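Side-chain contact in lipoate-protein ligase 1 (Plasmodium falciparum, PDB 5T8U), which belongs to the lipoate-protein ligase family, pairing a lipoyl protein ligase A/B catalytic domain, where lipoic acid is bound, with a smaller C-terminal domain: residues K41-N46 with T242-D247. Numbering follows the deposited sequence.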
ATOM      1  N   LYS A  41      12.229 -18.823  -9.703  1.00 84.84           N
ATOM      2  CA  LYS A  41      13.290 -19.603  -9.074  1.00 87.72           C
ATOM      3  C   LYS A  41      13.055 -19.752  -7.576  1.00 86.09           C
ATOM      4  O   LYS A  41      13.301 -20.824  -7.012  1.00 87.63           O
ATOM      5  CB  LYS A  41      14.649 -18.957  -9.336  1.00 92.00           C
ATOM      6  CG  LYS A  41      15.817 -19.738  -8.747  1.00 95.62           C
ATOM      7  CD  LYS A  41      17.155 -19.093  -9.072  1.00 98.46           C
ATOM      8  CE  LYS A  41      18.307 -19.878  -8.459  1.00101.82           C
ATOM      9  NZ  LYS A  41      19.631 -19.258  -8.745  1.00104.77           N
ATOM     10  N   TYR A  42      12.580 -18.693  -6.914  1.00 84.78           N
ATOM     11  CA  TYR A  42      12.279 -18.797  -5.490  1.00 84.55           C
ATOM     12  C   TYR A  42      11.088 -19.714  -5.256  1.00 83.75           C
ATOM     13  O   TYR A  42      11.102 -20.536  -4.332  1.00 84.94           O
ATOM     14  CB  TYR A  42      12.043 -17.406  -4.904  1.00 83.16           C
ATOM     15  CG  TYR A  42      13.332 -16.634  -4.743  1.00 84.93           C
ATOM     16  CD1 TYR A  42      14.085 -16.739  -3.581  1.00 86.91           C
ATOM     17  CD2 TYR A  42      13.812 -15.825  -5.764  1.00 86.61           C
ATOM     18  CE1 TYR A  42      15.272 -16.046  -3.434  1.00 89.08           C
ATOM     19  CE2 TYR A  42      14.997 -15.128  -5.625  1.00 88.64           C
ATOM     20  CZ  TYR A  42      15.723 -15.241  -4.459  1.00 89.54           C
ATOM     21  OH  TYR A  42      16.904 -14.551  -4.315  1.00 91.97           O
ATOM     22  N   LEU A  43      10.051 -19.593  -6.079  1.00 83.60           N
ATOM     23  CA  LEU A  43       9.144 -20.712  -6.255  1.00 84.73           C
ATOM     24  C   LEU A  43       9.895 -21.845  -6.949  1.00 87.31           C
ATOM     25  O   LEU A  43      10.883 -21.625  -7.653  1.00 94.26           O
ATOM     26  CB  LEU A  43       7.922 -20.305  -7.078  1.00 80.55           C
ATOM     27  CG  LEU A  43       7.130 -19.080  -6.615  1.00 75.52           C
ATOM     28  CD1 LEU A  43       5.973 -18.822  -7.572  1.00 73.98           C
ATOM     29  CD2 LEU A  43       6.621 -19.254  -5.192  1.00 73.35           C
ATOM     30  N   ASN A  44       9.426 -23.073  -6.738  1.00 74.83           N
ATOM     31  CA  ASN A  44      10.081 -24.243  -7.310  1.00 75.83           C
ATOM     32  C   ASN A  44       9.545 -24.594  -8.693  1.00 75.32           C
ATOM     33  O   ASN A  44       9.587 -25.767  -9.095  1.00 77.71           O
ATOM     34  CB  ASN A  44       9.944 -25.431  -6.358  1.00 80.09           C
ATOM     35  CG  ASN A  44      10.626 -25.188  -5.024  1.00 80.97           C
ATOM     36  OD1 ASN A  44      11.748 -24.684  -4.970  1.00 80.17           O
ATOM     37  ND2 ASN A  44       9.947 -25.539  -3.940  1.00 82.20           N
ATOM     38  N   ILE A  45       9.046 -23.606  -9.435  0.82 71.79           N
ATOM     39  CA  ILE A  45       8.459 -23.829 -10.752  0.82 72.18           C
ATOM     40  C   ILE A  45       9.571 -24.045 -11.770  0.82 77.86           C
ATOM     41  O   ILE A  45       9.745 -25.152 -12.294  0.82 80.18           O
ATOM     42  CB  ILE A  45       7.552 -22.652 -11.159  0.82 69.42           C
ATOM     43  CG1 ILE A  45       6.382 -22.519 -10.177  0.82 69.90           C
ATOM     44  CG2 ILE A  45       7.023 -22.844 -12.579  0.82 68.53           C
ATOM     45  CD1 ILE A  45       5.569 -21.250 -10.339  0.82 69.21           C
ATOM     46  N   ASN A  46      10.332 -22.991 -12.055  1.00 84.86           N
ATOM     47  CA  ASN A  46      11.390 -23.036 -13.052  1.00 89.71           C
ATOM     48  C   ASN A  46      12.689 -22.528 -12.443  1.00 95.27           C
ATOM     49  O   ASN A  46      12.696 -21.868 -11.402  1.00 93.10           O
ATOM     50  CB  ASN A  46      11.025 -22.205 -14.291  1.00 89.85           C
ATOM     51  CG  ASN A  46      11.941 -22.477 -15.467  1.00 92.51           C
ATOM     52  OD1 ASN A  46      13.109 -22.818 -15.293  1.00 94.03           O
ATOM     53  ND2 ASN A  46      11.410 -22.329 -16.674  1.00 93.15           N
ATOM     54  N   THR A 242      -4.570 -22.363 -10.397  1.00 63.40           N
ATOM     55  CA  THR A 242      -3.406 -22.799  -9.638  1.00 61.29           C
ATOM     56  C   THR A 242      -3.132 -21.806  -8.519  1.00 61.74           C
ATOM     57  O   THR A 242      -3.236 -20.591  -8.715  1.00 63.54           O
ATOM     58  CB  THR A 242      -2.170 -22.935 -10.537  1.00 62.17           C
ATOM     59  OG1 THR A 242      -2.455 -23.842 -11.609  1.00 65.24           O
ATOM     60  CG2 THR A 242      -0.979 -23.459  -9.744  1.00 60.93           C
ATOM     61  N   VAL A 243      -2.773 -22.331  -7.348  1.00 61.32           N
ATOM     62  CA  VAL A 243      -2.588 -21.528  -6.144  1.00 60.12           C
ATOM     63  C   VAL A 243      -1.302 -21.981  -5.465  1.00 60.93           C
ATOM     64  O   VAL A 243      -1.142 -23.168  -5.162  1.00 62.31           O
ATOM     65  CB  VAL A 243      -3.780 -21.657  -5.177  1.00 60.36           C
ATOM     66  CG1 VAL A 243      -3.554 -20.823  -3.919  1.00 59.89           C
ATOM     67  CG2 VAL A 243      -5.069 -21.240  -5.870  1.00 60.44           C
ATOM     68  N   HIS A 244      -0.390 -21.042  -5.227  1.00 59.60           N
ATOM     69  CA  HIS A 244       0.852 -21.313  -4.521  1.00 59.94           C
ATOM     70  C   HIS A 244       0.774 -20.790  -3.091  1.00 61.48           C
ATOM     71  O   HIS A 244       0.143 -19.767  -2.817  1.00 61.39           O
ATOM     72  CB  HIS A 244       2.043 -20.672  -5.239  1.00 58.97           C
ATOM     73  CG  HIS A 244       2.431 -21.366  -6.507  1.00 59.99           C
ATOM     74  ND1 HIS A 244       1.725 -21.222  -7.682  1.00 59.95           N
ATOM     75  CD2 HIS A 244       3.455 -22.207  -6.784  1.00 61.82           C
ATOM     76  CE1 HIS A 244       2.298 -21.945  -8.628  1.00 61.64           C
ATOM     77  NE2 HIS A 244       3.348 -22.554  -8.109  1.00 62.75           N
ATOM     78  N   TYR A 245       1.423 -21.513  -2.180  1.00 64.82           N
ATOM     79  CA  TYR A 245       1.487 -21.150  -0.769  1.00 66.25           C
ATOM     80  C   TYR A 245       2.936 -20.852  -0.415  1.00 66.72           C
ATOM     81  O   TYR A 245       3.800 -21.728  -0.530  1.00 69.73           O
ATOM     82  CB  TYR A 245       0.922 -22.273   0.106  1.00 65.93           C
ATOM     83  CG  TYR A 245      -0.557 -22.509  -0.112  1.00 64.90           C
ATOM     84  CD1 TYR A 245      -1.500 -21.983   0.760  1.00 64.91           C
ATOM     85  CD2 TYR A 245      -1.012 -23.247  -1.198  1.00 65.66           C
ATOM     86  CE1 TYR A 245      -2.853 -22.189   0.562  1.00 64.84           C
ATOM     87  CE2 TYR A 245      -2.363 -23.459  -1.405  1.00 65.15           C
ATOM     88  CZ  TYR A 245      -3.279 -22.927  -0.523  1.00 64.96           C
ATOM     89  OH  TYR A 245      -4.624 -23.138  -0.726  1.00 64.19           O
ATOM     90  N   ILE A 246       3.199 -19.620   0.020  1.00 60.35           N
ATOM     91  CA  ILE A 246       4.563 -19.132   0.179  1.00 60.45           C
ATOM     92  C   ILE A 246       4.943 -18.879   1.632  1.00 64.91           C
ATOM     93  O   ILE A 246       6.143 -18.751   1.924  1.00 67.06           O
ATOM     94  CB  ILE A 246       4.794 -17.855  -0.656  1.00 59.54           C
ATOM     95  CG1 ILE A 246       3.794 -16.763  -0.257  1.00 56.48           C
ATOM     96  CG2 ILE A 246       4.680 -18.173  -2.141  1.00 59.50           C
ATOM     97  CD1 ILE A 246       4.084 -15.408  -0.871  1.00 56.40           C
ATOM     98  N   ASP A 247       3.979 -18.800   2.551  1.00 70.59           N
ATOM     99  CA  ASP A 247       4.311 -18.521   3.944  1.00 74.59           C
ATOM    100  C   ASP A 247       5.231 -19.572   4.553  1.00 77.29           C
ATOM    101  O   ASP A 247       5.800 -19.325   5.624  1.00 78.86           O
ATOM    102  CB  ASP A 247       3.034 -18.398   4.777  1.00 75.86           C
ATOM    103  CG  ASP A 247       2.163 -19.632   4.696  1.00 76.70           C
ATOM    104  OD1 ASP A 247       2.158 -20.288   3.635  1.00 77.57           O
ATOM    105  OD2 ASP A 247       1.480 -19.942   5.695  1.00 77.84           O
TER
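Leu-43 and Ile-45 meet His-244 and Ile-246 where the loop after helix 39-42 packs against the edge strand 244-245 of the mixed sheet of the lipoyl ligase catalytic domain, a fold related to that of class II aminoacyl-tRNA synthetases. The interface is small, 153 Å² summed over both sides, and no hydrogen bond crosses it, so side-chain packing carries it. Its purely aliphatic part is the contact of Leu-43 CD2 with Ile-246 CG2 at 3.8 Å, the two side chains meeting at a slant. With chi1 of 58°, Ile-246 sets CG1 between its backbone N and carbonyl carbon, while CG2 lies anti to that carbon and forms the contact. Both residues are buried and also touch Ile-252 of helix 250-253, and Ile-246 reaches Leu-28 and Leu-32 of helix 22-34; the pair thus belongs to a small apolar core between these two helices and the sheet edge. Backbone hydrogen bonds of His-244 with Val-14 and Val-16, and of Ile-246 with Val-16, join the segment to strand 13-17.

The second group is gathered at the imidazole of His-244. Leu-43 CD1 lies over one face, displaced toward the rim, and is 4.3 Å from His-244 CD2, a looser approach. Ile-45, which also touches Leu-13, comes to the ring obliquely with its longer branch: Ile-45 CG1 is 3.7 Å from His-244 NE2, and the terminal Ile-45 CD1 approaches that same nitrogen to 3.4 Å.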